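Local coordinates for putative LacI-family transcriptional regulator (Bacteroides fragilis, PDB 3GBV), which probably regulates transcription as a LacI-family protein, the crystallised part corresponding to the periplasmic-binding-protein-like domain that senses small effectors in relatives, at residues S120-A125 with Q166-A171; R126-L131 with I159-Y164; E137-R142 with S224-I229. All blocks are in the same frame, centred on the assembly; numbering follows the deposited sequence.

Contact 1. Residues S120-A125 with Q166-A171; sequences SGYFAA and QEHHPA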
ATOM      1  N   SER A 120     -12.693  -4.364   4.547  1.00 20.35           N
ATOM      2  CA  SER A 120     -12.294  -4.081   3.177  1.00 22.65           C
ATOM      3  C   SER A 120     -13.447  -3.434   2.419  1.00 22.19           C
ATOM      4  O   SER A 120     -13.242  -2.519   1.621  1.00 21.92           O
ATOM      5  CB  SER A 120     -11.860  -5.366   2.471  1.00 23.63           C
ATOM      6  OG  SER A 120     -11.519  -5.116   1.117  1.00 26.80           O
ATOM      7  N   GLY A 121     -14.659  -3.907   2.686  1.00 22.43           N
ATOM      8  CA  GLY A 121     -15.834  -3.367   2.029  1.00 22.31           C
ATOM      9  C   GLY A 121     -16.210  -2.005   2.573  1.00 23.22           C
ATOM     10  O   GLY A 121     -16.643  -1.127   1.824  1.00 21.70           O
ATOM     11  N   TYR A 122     -16.050  -1.835   3.883  1.00 23.69           N
ATOM     12  CA  TYR A 122     -16.353  -0.576   4.558  1.00 24.06           C
ATOM     13  C   TYR A 122     -15.442   0.507   3.951  1.00 23.56           C
ATOM     14  O   TYR A 122     -15.880   1.620   3.634  1.00 19.25           O
ATOM     15  CB  TYR A 122     -16.072  -0.730   6.056  1.00 26.35           C
ATOM     16  CG  TYR A 122     -16.595   0.388   6.928  1.00 26.60           C
ATOM     17  CD1 TYR A 122     -17.943   0.465   7.261  1.00 26.68           C
ATOM     18  CD2 TYR A 122     -15.735   1.361   7.432  1.00 29.72           C
ATOM     19  CE1 TYR A 122     -18.423   1.486   8.076  1.00 28.78           C
ATOM     20  CE2 TYR A 122     -16.202   2.388   8.247  1.00 29.83           C
ATOM     21  CZ  TYR A 122     -17.546   2.446   8.565  1.00 31.61           C
ATOM     22  OH  TYR A 122     -18.005   3.471   9.366  1.00 34.10           O
ATOM     23  N   PHE A 123     -14.170   0.158   3.796  1.00 21.77           N
ATOM     24  CA  PHE A 123     -13.168   1.047   3.215  1.00 22.10           C
ATOM     25  C   PHE A 123     -13.506   1.368   1.759  1.00 21.22           C
ATOM     26  O   PHE A 123     -13.355   2.513   1.312  1.00 19.15           O
ATOM     27  CB  PHE A 123     -11.783   0.382   3.270  1.00 23.94           C
ATOM     28  CG  PHE A 123     -10.726   1.088   2.456  1.00 25.43           C
ATOM     29  CD1 PHE A 123     -10.013   2.162   2.980  1.00 25.44           C
ATOM     30  CD2 PHE A 123     -10.436   0.666   1.164  1.00 25.97           C
ATOM     31  CE1 PHE A 123      -9.019   2.798   2.224  1.00 28.30           C
ATOM     32  CE2 PHE A 123      -9.446   1.300   0.403  1.00 27.56           C
ATOM     33  CZ  PHE A 123      -8.736   2.365   0.934  1.00 24.57           C
ATOM     34  N   ALA A 124     -13.948   0.347   1.027  1.00 20.89           N
ATOM     35  CA  ALA A 124     -14.302   0.495  -0.381  1.00 22.62           C
ATOM     36  C   ALA A 124     -15.444   1.486  -0.523  1.00 22.27           C
ATOM     37  O   ALA A 124     -15.470   2.272  -1.461  1.00 22.06           O
ATOM     38  CB  ALA A 124     -14.691  -0.851  -0.974  1.00 20.70           C
ATOM     39  N   ALA A 125     -16.373   1.451   0.426  1.00 21.50           N
ATOM     40  CA  ALA A 125     -17.515   2.355   0.431  1.00 24.58           C
ATOM     41  C   ALA A 125     -17.044   3.795   0.601  1.00 25.59           C
ATOM     42  O   ALA A 125     -17.502   4.691  -0.113  1.00 23.17           O
ATOM     43  CB  ALA A 125     -18.475   1.987   1.554  1.00 22.94           C
ATOM     44  N   GLN A 166     -25.129   2.778   4.873  1.00 30.33           N
ATOM     45  CA  GLN A 166     -26.248   3.035   5.774  1.00 32.26           C
ATOM     46  C   GLN A 166     -25.873   4.144   6.759  1.00 32.92           C
ATOM     47  O   GLN A 166     -26.655   5.056   7.023  1.00 32.66           O
ATOM     48  CB  GLN A 166     -26.615   1.763   6.543  1.00 31.51           C
ATOM     49  CG  GLN A 166     -27.570   0.824   5.818  1.00 32.89           C
ATOM     50  CD  GLN A 166     -27.604  -0.566   6.436  1.00 35.26           C
ATOM     51  OE1 GLN A 166     -27.429  -0.728   7.646  1.00 36.24           O
ATOM     52  NE2 GLN A 166     -27.842  -1.578   5.605  1.00 33.92           N
ATOM     53  N   GLU A 167     -24.657   4.074   7.284  1.00 33.81           N
ATOM     54  CA  GLU A 167     -24.199   5.059   8.253  1.00 35.14           C
ATOM     55  C   GLU A 167     -23.893   6.441   7.673  1.00 35.16           C
ATOM     56  O   GLU A 167     -24.005   7.440   8.381  1.00 34.01           O
ATOM     57  CB  GLU A 167     -22.951   4.537   8.968  1.00 35.94           C
ATOM     58  CG  GLU A 167     -23.099   3.139   9.574  1.00 39.20           C
ATOM     59  CD  GLU A 167     -21.791   2.635  10.177  1.00 40.46           C
ATOM     60  OE1 GLU A 167     -20.734   2.845   9.542  1.00 41.54           O
ATOM     61  OE2 GLU A 167     -21.815   2.029  11.270  1.00 40.97           O
ATOM     62  N   HIS A 168     -23.536   6.498   6.390  1.00 34.35           N
ATOM     63  CA  HIS A 168     -23.161   7.763   5.756  1.00 35.33           C
ATOM     64  C   HIS A 168     -24.037   8.321   4.637  1.00 35.24           C
ATOM     65  O   HIS A 168     -24.156   9.534   4.497  1.00 34.96           O
ATOM     66  CB  HIS A 168     -21.730   7.643   5.246  1.00 34.92           C
ATOM     67  CG  HIS A 168     -20.744   7.321   6.320  1.00 35.46           C
ATOM     68  ND1 HIS A 168     -20.152   8.289   7.100  1.00 36.84           N
ATOM     69  CD2 HIS A 168     -20.281   6.134   6.776  1.00 36.13           C
ATOM     70  CE1 HIS A 168     -19.364   7.712   7.990  1.00 36.36           C
ATOM     71  NE2 HIS A 168     -19.423   6.405   7.816  1.00 33.66           N
ATOM     72  N   HIS A 169     -24.624   7.454   3.824  1.00 35.33           N
ATOM     73  CA  HIS A 169     -25.473   7.918   2.735  1.00 34.79           C
ATOM     74  C   HIS A 169     -26.683   7.026   2.638  1.00 34.47           C
ATOM     75  O   HIS A 169     -26.902   6.368   1.615  1.00 32.97           O
ATOM     76  CB  HIS A 169     -24.705   7.891   1.416  1.00 36.75           C
ATOM     77  CG  HIS A 169     -23.502   8.774   1.412  1.00 39.03           C
ATOM     78  ND1 HIS A 169     -22.385   8.505   2.170  1.00 39.72           N
ATOM     79  CD2 HIS A 169     -23.258   9.945   0.778  1.00 40.09           C
ATOM     80  CE1 HIS A 169     -21.503   9.474   2.006  1.00 41.21           C
ATOM     81  NE2 HIS A 169     -22.008  10.360   1.167  1.00 40.16           N
ATOM     82  N   PRO A 170     -27.496   6.998   3.702  1.00 34.72           N
ATOM     83  CA  PRO A 170     -28.689   6.148   3.692  1.00 36.44           C
ATOM     84  C   PRO A 170     -29.649   6.475   2.557  1.00 36.86           C
ATOM     85  O   PRO A 170     -30.474   5.652   2.181  1.00 38.11           O
ATOM     86  CB  PRO A 170     -29.286   6.376   5.083  1.00 37.23           C
ATOM     87  CG  PRO A 170     -28.856   7.779   5.412  1.00 35.63           C
ATOM     88  CD  PRO A 170     -27.431   7.811   4.929  1.00 34.54           C
ATOM     89  N   ALA A 171     -29.511   7.664   1.989  1.00 37.79           N
ATOM     90  CA  ALA A 171     -30.385   8.085   0.906  1.00 40.17           C
ATOM     91  C   ALA A 171     -29.939   7.589  -0.465  1.00 40.84           C
ATOM     92  O   ALA A 171     -30.725   7.565  -1.409  1.00 40.52           O
ATOM     93  CB  ALA A 171     -30.494   9.596   0.898  1.00 40.10           C
TER
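Y122 and E167 join helices 117-131 and 152-168, which precede and follow strand 137-144 in the chain and pack on one face of its sheet, in the Rossmann-like second half of a periplasmic-binding-protein-type fold. Their backbones stay well apart, with Y122 and E167 CA atoms 10.3 Å from each other, so long side chains must span the gap. A tyrosine and a glutamate suit that task, each carrying a polar group at the end of a long reach.

One hydrogen bond crosses the gap. Y122 OH donates to E167 OE1 at 2.8 Å and meets that oxygen nearly in line with its CD-OE1 bond. The carboxylate stands almost upright to the phenol, their planes 85° apart, and OE1 lies at the ring edge close to the ring plane, only 3.1 Å from Y122 CE1. E167 is extended beyond CG (chi2 176°), which carries its carboxylate out to the hydroxyl. The other oxygen, OE2, is bonded to Q163 NE2 one turn earlier, so both carboxylate oxygens are engaged and the group's rotation is restrained; the two donated bonds would probably stabilise its charged form.

Aromatic packing is indirect, through Y164: Y122 meets it edge-to-face, and H168 stacks on it. Y122 also packs on E289 of the second subunit, which places this surface contact beside the dimer interface. E167 and H168 are the last two residues of helix 152-168, before H169 leaves helical geometry. The imidazole edge of H168 faces the same phenol, but H168 NE2 remains 3.6 Å from Y122 OH.

Contact 2. Residues R126-L131 with I159-Y164; sequences RMLMLL and IGFRQY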
ATOM      1  N   ARG A 126     -16.138   4.009   1.556  1.00 26.12           N
ATOM      2  CA  ARG A 126     -15.581   5.336   1.812  1.00 27.67           C
ATOM      3  C   ARG A 126     -14.978   5.898   0.533  1.00 26.71           C
ATOM      4  O   ARG A 126     -15.273   7.024   0.136  1.00 27.81           O
ATOM      5  CB  ARG A 126     -14.491   5.254   2.896  1.00 30.98           C
ATOM      6  CG  ARG A 126     -13.525   6.451   2.969  1.00 35.33           C
ATOM      7  CD  ARG A 126     -14.231   7.733   3.335  1.00 41.30           C
ATOM      8  NE  ARG A 126     -13.334   8.895   3.323  1.00 47.23           N
ATOM      9  CZ  ARG A 126     -12.362   9.125   4.207  1.00 49.10           C
ATOM     10  NH1 ARG A 126     -12.132   8.274   5.198  1.00 47.66           N
ATOM     11  NH2 ARG A 126     -11.627  10.226   4.111  1.00 50.79           N
HETATM   12  N   MSE A 127     -14.140   5.103  -0.121  1.00 25.81           N
HETATM   13  CA  MSE A 127     -13.473   5.550  -1.348  1.00 26.97           C
HETATM   14  C   MSE A 127     -14.439   5.821  -2.496  1.00 27.07           C
HETATM   15  O   MSE A 127     -14.236   6.755  -3.274  1.00 27.13           O
HETATM   16  CB  MSE A 127     -12.419   4.530  -1.809  1.00 24.62           C
HETATM   17  CG  MSE A 127     -11.301   4.251  -0.803  1.00 23.38           C
HETATM   18 SE   MSE A 127     -10.432   5.917  -0.276  1.00 42.61          SE
HETATM   19  CE  MSE A 127      -9.619   6.551  -1.988  1.00 25.98           C
ATOM     20  N   LEU A 128     -15.477   4.999  -2.617  1.00 26.39           N
ATOM     21  CA  LEU A 128     -16.452   5.187  -3.681  1.00 26.17           C
ATOM     22  C   LEU A 128     -17.231   6.488  -3.482  1.00 26.78           C
ATOM     23  O   LEU A 128     -17.519   7.210  -4.442  1.00 24.80           O
ATOM     24  CB  LEU A 128     -17.441   4.025  -3.731  1.00 24.73           C
ATOM     25  CG  LEU A 128     -18.472   4.159  -4.858  1.00 25.70           C
ATOM     26  CD1 LEU A 128     -17.799   3.841  -6.182  1.00 24.15           C
ATOM     27  CD2 LEU A 128     -19.643   3.224  -4.619  1.00 26.24           C
HETATM   28  N   MSE A 129     -17.566   6.781  -2.232  1.00 26.38           N
HETATM   29  CA  MSE A 129     -18.324   7.986  -1.911  1.00 28.86           C
HETATM   30  C   MSE A 129     -17.527   9.278  -2.060  1.00 30.18           C
HETATM   31  O   MSE A 129     -18.105  10.360  -2.119  1.00 30.53           O
HETATM   32  CB  MSE A 129     -18.895   7.876  -0.498  1.00 29.08           C
HETATM   33  CG  MSE A 129     -19.959   6.811  -0.403  1.00 27.79           C
HETATM   34 SE   MSE A 129     -21.373   7.228  -1.737  1.00 51.46          SE
HETATM   35  CE  MSE A 129     -21.102   5.988  -3.172  1.00 20.35           C
ATOM     36  N   LEU A 130     -16.204   9.158  -2.088  1.00 32.61           N
ATOM     37  CA  LEU A 130     -15.314  10.306  -2.270  1.00 35.02           C
ATOM     38  C   LEU A 130     -15.451  10.673  -3.749  1.00 36.14           C
ATOM     39  O   LEU A 130     -15.310  11.829  -4.148  1.00 35.39           O
ATOM     40  CB  LEU A 130     -13.855   9.909  -1.988  1.00 35.07           C
ATOM     41  CG  LEU A 130     -12.785  10.945  -2.387  1.00 38.23           C
ATOM     42  CD1 LEU A 130     -12.804  12.096  -1.388  1.00 38.79           C
ATOM     43  CD2 LEU A 130     -11.393  10.303  -2.425  1.00 37.23           C
ATOM     44  N   LEU A 131     -15.729   9.642  -4.539  1.00 36.96           N
ATOM     45  CA  LEU A 131     -15.899   9.715  -5.984  1.00 38.37           C
ATOM     46  C   LEU A 131     -17.326  10.124  -6.370  1.00 40.74           C
ATOM     47  O   LEU A 131     -17.527  10.942  -7.269  1.00 39.98           O
ATOM     48  CB  LEU A 131     -15.609   8.333  -6.569  1.00 37.31           C
ATOM     49  CG  LEU A 131     -14.667   8.098  -7.739  1.00 36.81           C
ATOM     50  CD1 LEU A 131     -13.288   8.626  -7.432  1.00 35.19           C
ATOM     51  CD2 LEU A 131     -14.610   6.610  -8.004  1.00 35.81           C
ATOM     52  N   ILE A 159     -21.297  -6.712   2.724  1.00 27.03           N
ATOM     53  CA  ILE A 159     -21.968  -6.371   3.972  1.00 28.53           C
ATOM     54  C   ILE A 159     -21.323  -5.148   4.637  1.00 28.51           C
ATOM     55  O   ILE A 159     -22.017  -4.285   5.186  1.00 27.26           O
ATOM     56  CB  ILE A 159     -21.945  -7.572   4.957  1.00 28.70           C
ATOM     57  CG1 ILE A 159     -22.864  -8.681   4.435  1.00 30.46           C
ATOM     58  CG2 ILE A 159     -22.403  -7.139   6.340  1.00 27.07           C
ATOM     59  CD1 ILE A 159     -22.810  -9.957   5.262  1.00 29.82           C
ATOM     60  N   GLY A 160     -19.998  -5.074   4.590  1.00 27.06           N
ATOM     61  CA  GLY A 160     -19.310  -3.943   5.190  1.00 28.14           C
ATOM     62  C   GLY A 160     -19.570  -2.695   4.370  1.00 27.84           C
ATOM     63  O   GLY A 160     -19.639  -1.575   4.889  1.00 25.60           O
ATOM     64  N   PHE A 161     -19.713  -2.903   3.068  1.00 26.39           N
ATOM     65  CA  PHE A 161     -19.981  -1.817   2.140  1.00 26.37           C
ATOM     66  C   PHE A 161     -21.347  -1.190   2.461  1.00 26.68           C
ATOM     67  O   PHE A 161     -21.477   0.027   2.605  1.00 24.53           O
ATOM     68  CB  PHE A 161     -19.982  -2.368   0.716  1.00 24.07           C
ATOM     69  CG  PHE A 161     -20.285  -1.339  -0.332  1.00 24.88           C
ATOM     70  CD1 PHE A 161     -19.274  -0.526  -0.832  1.00 24.89           C
ATOM     71  CD2 PHE A 161     -21.576  -1.174  -0.818  1.00 23.36           C
ATOM     72  CE1 PHE A 161     -19.533   0.435  -1.801  1.00 24.29           C
ATOM     73  CE2 PHE A 161     -21.849  -0.208  -1.795  1.00 25.31           C
ATOM     74  CZ  PHE A 161     -20.821   0.594  -2.284  1.00 24.57           C
ATOM     75  N   ARG A 162     -22.364  -2.039   2.582  1.00 26.63           N
ATOM     76  CA  ARG A 162     -23.704  -1.562   2.869  1.00 28.77           C
ATOM     77  C   ARG A 162     -23.790  -0.901   4.242  1.00 29.49           C
ATOM     78  O   ARG A 162     -24.580   0.025   4.439  1.00 27.27           O
ATOM     79  CB  ARG A 162     -24.707  -2.715   2.771  1.00 29.97           C
ATOM     80  CG  ARG A 162     -24.856  -3.316   1.364  1.00 29.04           C
ATOM     81  CD  ARG A 162     -25.734  -4.572   1.388  1.00 31.56           C
ATOM     82  NE  ARG A 162     -25.778  -5.257   0.094  1.00 33.62           N
ATOM     83  CZ  ARG A 162     -26.431  -4.826  -0.986  1.00 33.42           C
ATOM     84  NH1 ARG A 162     -27.128  -3.697  -0.961  1.00 33.32           N
ATOM     85  NH2 ARG A 162     -26.365  -5.521  -2.107  1.00 32.90           N
ATOM     86  N   GLN A 163     -22.980  -1.360   5.194  1.00 28.60           N
ATOM     87  CA  GLN A 163     -23.012  -0.765   6.522  1.00 29.38           C
ATOM     88  C   GLN A 163     -22.564   0.688   6.436  1.00 29.11           C
ATOM     89  O   GLN A 163     -23.209   1.582   6.989  1.00 28.30           O
ATOM     90  CB  GLN A 163     -22.102  -1.515   7.493  1.00 30.38           C
ATOM     91  CG  GLN A 163     -22.343  -1.129   8.947  1.00 34.03           C
ATOM     92  CD  GLN A 163     -21.401  -1.825   9.914  1.00 37.92           C
ATOM     93  OE1 GLN A 163     -21.179  -3.043   9.825  1.00 38.48           O
ATOM     94  NE2 GLN A 163     -20.846  -1.059  10.852  1.00 37.44           N
ATOM     95  N   TYR A 164     -21.451   0.917   5.744  1.00 29.31           N
ATOM     96  CA  TYR A 164     -20.932   2.269   5.584  1.00 29.60           C
ATOM     97  C   TYR A 164     -21.975   3.141   4.885  1.00 29.08           C
ATOM     98  O   TYR A 164     -22.220   4.282   5.286  1.00 27.28           O
ATOM     99  CB  TYR A 164     -19.651   2.270   4.742  1.00 29.19           C
ATOM    100  CG  TYR A 164     -19.034   3.647   4.601  1.00 31.25           C
ATOM    101  CD1 TYR A 164     -17.981   4.054   5.431  1.00 31.51           C
ATOM    102  CD2 TYR A 164     -19.527   4.561   3.662  1.00 31.06           C
ATOM    103  CE1 TYR A 164     -17.434   5.335   5.328  1.00 31.23           C
ATOM    104  CE2 TYR A 164     -18.997   5.841   3.556  1.00 31.07           C
ATOM    105  CZ  TYR A 164     -17.948   6.218   4.393  1.00 33.17           C
ATOM    106  OH  TYR A 164     -17.421   7.475   4.308  1.00 34.24           O
TER
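F161 touches L128 at the far rim of its ring: L128 CD2 lies in the ring plane at the edge, 3.7 Å from F161 CZ. With CG anti to the backbone N (chi1 178°), the phenylalanine swings across towards the neighbouring helix and also reaches A125 and I138. A large flat side chain is apt here, since the two short helical segments come no closer than 10.8 Å between axes, at a crossing angle of -49°. Helices 117-131 and 152-168 pack side by side on one face of the second-half sheet of this periplasmic-binding-protein-type fold, helix 152-168 being the link of the β-α-β unit between parallel strands 137-144 and 173-180. Y164 then lays one ring face against the backbone of R126: R126 N sits 3.8 Å above the plane, over the ring centre, and R126 CA is 3.6 Å from Y164 CZ. Tyrosine suits this place, giving the backbone a flat face and setting its hydroxyl alongside the arginine chain, with R126 CD 3.3 Å from Y164 OH, while R126 NH1 goes on to a salt bridge with E289 of the second subunit. M129 CG, in a buried selenomethionine, approaches Y164 CE2 obliquely at 4.2 Å, from the same side of the ring as R126.

Contact 3. Residues E137-R142 with S224-I229; sequences EIVIFR and SDFSLI
F141 O is anchored by a hydrogen bond to T206 OG1 on the neighbouring strand, while the F141 ring reaches past that strand to F226 and L228. Between strand 137-144 and the 226-228 region every contact is apolar, F226 lying just before strand 227-231. The two phenyl groups of F141 and F226 point at one another and touch only by their edges, with centroids 6.0 Å apart and planes 73° apart. Their nearest atoms are F141 CE2 and F226 CE2, at 3.7 Å. L228 completes the cluster, its CD1 touching F141 CE2 at 3.5 Å. V139 comes in on the rim of the F226 ring, with CG1 3.8 Å from F226 CZ; chi1 of 58° tucks that methyl between the backbone N and carbonyl carbon, and the branch at CB thus sets it against the ring rim. Rings and branched aliphatics suit this buried layer because they must bridge the width of strand 203-206, which lies between the two strands. Helix 212-220 covers the layer through I214 and L218, and F195 meets F226 edge-to-face. Together these side chains form the apolar core between a parallel sheet and a covering helix, as in Rossmann-like α/β domains.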
ATOM      1  N   GLU A 137     -27.525   7.485  -6.951  1.00 44.45           N
ATOM      2  CA  GLU A 137     -27.410   6.034  -6.989  1.00 42.96           C
ATOM      3  C   GLU A 137     -26.016   5.579  -7.366  1.00 39.76           C
ATOM      4  O   GLU A 137     -25.246   6.320  -7.970  1.00 39.72           O
ATOM      5  CB  GLU A 137     -28.377   5.435  -8.014  1.00 44.84           C
ATOM      6  CG  GLU A 137     -29.836   5.744  -7.805  1.00 47.13           C
ATOM      7  CD  GLU A 137     -30.694   5.208  -8.937  1.00 48.55           C
ATOM      8  OE1 GLU A 137     -30.528   5.677 -10.083  1.00 49.13           O
ATOM      9  OE2 GLU A 137     -31.529   4.314  -8.687  1.00 48.71           O
ATOM     10  N   ILE A 138     -25.711   4.340  -7.010  1.00 36.56           N
ATOM     11  CA  ILE A 138     -24.438   3.718  -7.347  1.00 34.71           C
ATOM     12  C   ILE A 138     -24.801   2.270  -7.610  1.00 33.51           C
ATOM     13  O   ILE A 138     -25.908   1.832  -7.272  1.00 33.29           O
ATOM     14  CB  ILE A 138     -23.402   3.834  -6.193  1.00 35.27           C
ATOM     15  CG1 ILE A 138     -23.945   3.215  -4.900  1.00 34.99           C
ATOM     16  CG2 ILE A 138     -23.058   5.295  -5.959  1.00 34.88           C
ATOM     17  CD1 ILE A 138     -23.722   1.715  -4.777  1.00 33.82           C
ATOM     18  N   VAL A 139     -23.905   1.518  -8.224  1.00 31.65           N
ATOM     19  CA  VAL A 139     -24.225   0.133  -8.507  1.00 30.47           C
ATOM     20  C   VAL A 139     -23.106  -0.831  -8.179  1.00 29.92           C
ATOM     21  O   VAL A 139     -21.929  -0.528  -8.360  1.00 30.43           O
ATOM     22  CB  VAL A 139     -24.622  -0.052  -9.988  1.00 29.53           C
ATOM     23  CG1 VAL A 139     -23.488   0.413 -10.891  1.00 29.53           C
ATOM     24  CG2 VAL A 139     -24.972  -1.513 -10.260  1.00 28.66           C
ATOM     25  N   ILE A 140     -23.498  -1.993  -7.676  1.00 29.76           N
ATOM     26  CA  ILE A 140     -22.566  -3.059  -7.354  1.00 29.24           C
ATOM     27  C   ILE A 140     -22.618  -4.023  -8.533  1.00 29.97           C
ATOM     28  O   ILE A 140     -23.703  -4.435  -8.945  1.00 29.26           O
ATOM     29  CB  ILE A 140     -23.001  -3.846  -6.104  1.00 29.05           C
ATOM     30  CG1 ILE A 140     -22.979  -2.942  -4.872  1.00 26.94           C
ATOM     31  CG2 ILE A 140     -22.095  -5.062  -5.931  1.00 27.58           C
ATOM     32  CD1 ILE A 140     -23.596  -3.569  -3.656  1.00 29.10           C
ATOM     33  N   PHE A 141     -21.455  -4.377  -9.070  1.00 29.78           N
ATOM     34  CA  PHE A 141     -21.375  -5.311 -10.184  1.00 30.62           C
ATOM     35  C   PHE A 141     -20.940  -6.678  -9.664  1.00 31.77           C
ATOM     36  O   PHE A 141     -19.952  -6.789  -8.922  1.00 31.73           O
ATOM     37  CB  PHE A 141     -20.353  -4.831 -11.216  1.00 30.31           C
ATOM     38  CG  PHE A 141     -20.768  -3.597 -11.959  1.00 32.51           C
ATOM     39  CD1 PHE A 141     -21.713  -3.670 -12.986  1.00 33.56           C
ATOM     40  CD2 PHE A 141     -20.220  -2.359 -11.636  1.00 32.32           C
ATOM     41  CE1 PHE A 141     -22.106  -2.522 -13.682  1.00 32.07           C
ATOM     42  CE2 PHE A 141     -20.605  -1.207 -12.323  1.00 30.85           C
ATOM     43  CZ  PHE A 141     -21.549  -1.288 -13.347  1.00 31.77           C
ATOM     44  N   ARG A 142     -21.674  -7.716 -10.054  1.00 30.57           N
ATOM     45  CA  ARG A 142     -21.345  -9.072  -9.648  1.00 33.00           C
ATOM     46  C   ARG A 142     -21.325  -9.973 -10.856  1.00 33.72           C
ATOM     47  O   ARG A 142     -21.796  -9.608 -11.935  1.00 32.64           O
ATOM     48  CB  ARG A 142     -22.380  -9.661  -8.686  1.00 32.77           C
ATOM     49  CG  ARG A 142     -22.633  -8.901  -7.416  1.00 34.79           C
ATOM     50  CD  ARG A 142     -23.387  -9.802  -6.447  1.00 36.60           C
ATOM     51  NE  ARG A 142     -24.016  -9.053  -5.370  1.00 36.70           N
ATOM     52  CZ  ARG A 142     -25.251  -8.571  -5.428  1.00 39.63           C
ATOM     53  NH1 ARG A 142     -25.993  -8.772  -6.511  1.00 38.62           N
ATOM     54  NH2 ARG A 142     -25.743  -7.873  -4.413  1.00 41.30           N
ATOM     55  N   SER A 224     -17.213   7.462 -21.094  1.00 43.10           N
ATOM     56  CA  SER A 224     -16.287   8.041 -20.129  1.00 43.33           C
ATOM     57  C   SER A 224     -17.003   8.753 -18.988  1.00 43.85           C
ATOM     58  O   SER A 224     -16.371   9.446 -18.185  1.00 44.29           O
ATOM     59  CB  SER A 224     -15.357   9.031 -20.829  1.00 42.64           C
ATOM     60  OG  SER A 224     -16.073  10.179 -21.243  1.00 41.70           O
ATOM     61  N   ASP A 225     -18.319   8.580 -18.916  1.00 44.59           N
ATOM     62  CA  ASP A 225     -19.108   9.217 -17.872  1.00 45.28           C
ATOM     63  C   ASP A 225     -19.474   8.216 -16.773  1.00 44.15           C
ATOM     64  O   ASP A 225     -20.568   8.262 -16.204  1.00 43.00           O
ATOM     65  CB  ASP A 225     -20.373   9.825 -18.478  1.00 48.23           C
ATOM     66  CG  ASP A 225     -21.065  10.772 -17.529  1.00 52.36           C
ATOM     67  OD1 ASP A 225     -20.448  11.797 -17.159  1.00 54.46           O
ATOM     68  OD2 ASP A 225     -22.219  10.491 -17.144  1.00 57.04           O
ATOM     69  N   PHE A 226     -18.540   7.317 -16.477  1.00 42.31           N
ATOM     70  CA  PHE A 226     -18.741   6.294 -15.458  1.00 41.35           C
ATOM     71  C   PHE A 226     -17.373   5.789 -14.997  1.00 41.92           C
ATOM     72  O   PHE A 226     -16.496   5.524 -15.824  1.00 41.42           O
ATOM     73  CB  PHE A 226     -19.535   5.124 -16.042  1.00 39.79           C
ATOM     74  CG  PHE A 226     -20.115   4.200 -15.007  1.00 37.82           C
ATOM     75  CD1 PHE A 226     -21.391   4.419 -14.504  1.00 36.24           C
ATOM     76  CD2 PHE A 226     -19.387   3.110 -14.534  1.00 38.28           C
ATOM     77  CE1 PHE A 226     -21.939   3.561 -13.543  1.00 36.90           C
ATOM     78  CE2 PHE A 226     -19.930   2.244 -13.568  1.00 35.72           C
ATOM     79  CZ  PHE A 226     -21.204   2.473 -13.077  1.00 35.86           C
ATOM     80  N   SER A 227     -17.199   5.655 -13.682  1.00 40.17           N
ATOM     81  CA  SER A 227     -15.941   5.173 -13.117  1.00 38.32           C
ATOM     82  C   SER A 227     -16.149   4.010 -12.136  1.00 36.64           C
ATOM     83  O   SER A 227     -17.090   4.012 -11.335  1.00 33.02           O
ATOM     84  CB  SER A 227     -15.213   6.314 -12.407  1.00 38.68           C
ATOM     85  OG  SER A 227     -15.975   6.799 -11.317  1.00 38.39           O
ATOM     86  N   LEU A 228     -15.263   3.019 -12.214  1.00 34.28           N
ATOM     87  CA  LEU A 228     -15.334   1.853 -11.346  1.00 32.61           C
ATOM     88  C   LEU A 228     -14.296   1.852 -10.237  1.00 30.77           C
ATOM     89  O   LEU A 228     -13.283   2.551 -10.290  1.00 29.05           O
ATOM     90  CB  LEU A 228     -15.093   0.549 -12.121  1.00 35.03           C
ATOM     91  CG  LEU A 228     -15.950  -0.119 -13.199  1.00 37.75           C
ATOM     92  CD1 LEU A 228     -17.422   0.130 -12.926  1.00 38.05           C
ATOM     93  CD2 LEU A 228     -15.545   0.393 -14.551  1.00 38.65           C
ATOM     94  N   ILE A 229     -14.574   1.026  -9.236  1.00 29.82           N
ATOM     95  CA  ILE A 229     -13.664   0.771  -8.140  1.00 27.13           C
ATOM     96  C   ILE A 229     -13.609  -0.750  -8.207  1.00 27.02           C
ATOM     97  O   ILE A 229     -14.640  -1.417  -8.236  1.00 25.90           O
ATOM     98  CB  ILE A 229     -14.210   1.221  -6.778  1.00 27.39           C
ATOM     99  CG1 ILE A 229     -14.029   2.731  -6.634  1.00 26.20           C
ATOM    100  CG2 ILE A 229     -13.462   0.488  -5.638  1.00 25.06           C
ATOM    101  CD1 ILE A 229     -14.262   3.236  -5.226  1.00 28.69           C
TER

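Overall arrangement
Contacts 1 and 2 hold the same pair of helices, 117-131 and 152-168, and their centres lie about 3 Å apart; contact 1 is at the exposed C-terminal end of helix 152-168, contact 2 is the buried packing nearer the sheet. Accordingly contact 1 depends on a polar bond at the surface, whereas contact 2 is packing of rings, aliphatic chains and backbone. Both also touch the second subunit. Contact 3, buried too, links strand 137-144 with strand 227-231 and the loop before it, across strand 203-206, and its side chains face helix 212-220 on the side away from that pair. I138 and I229, on the sheet's other face, take L128 from contact 2, so the helix pair and the strand core join there.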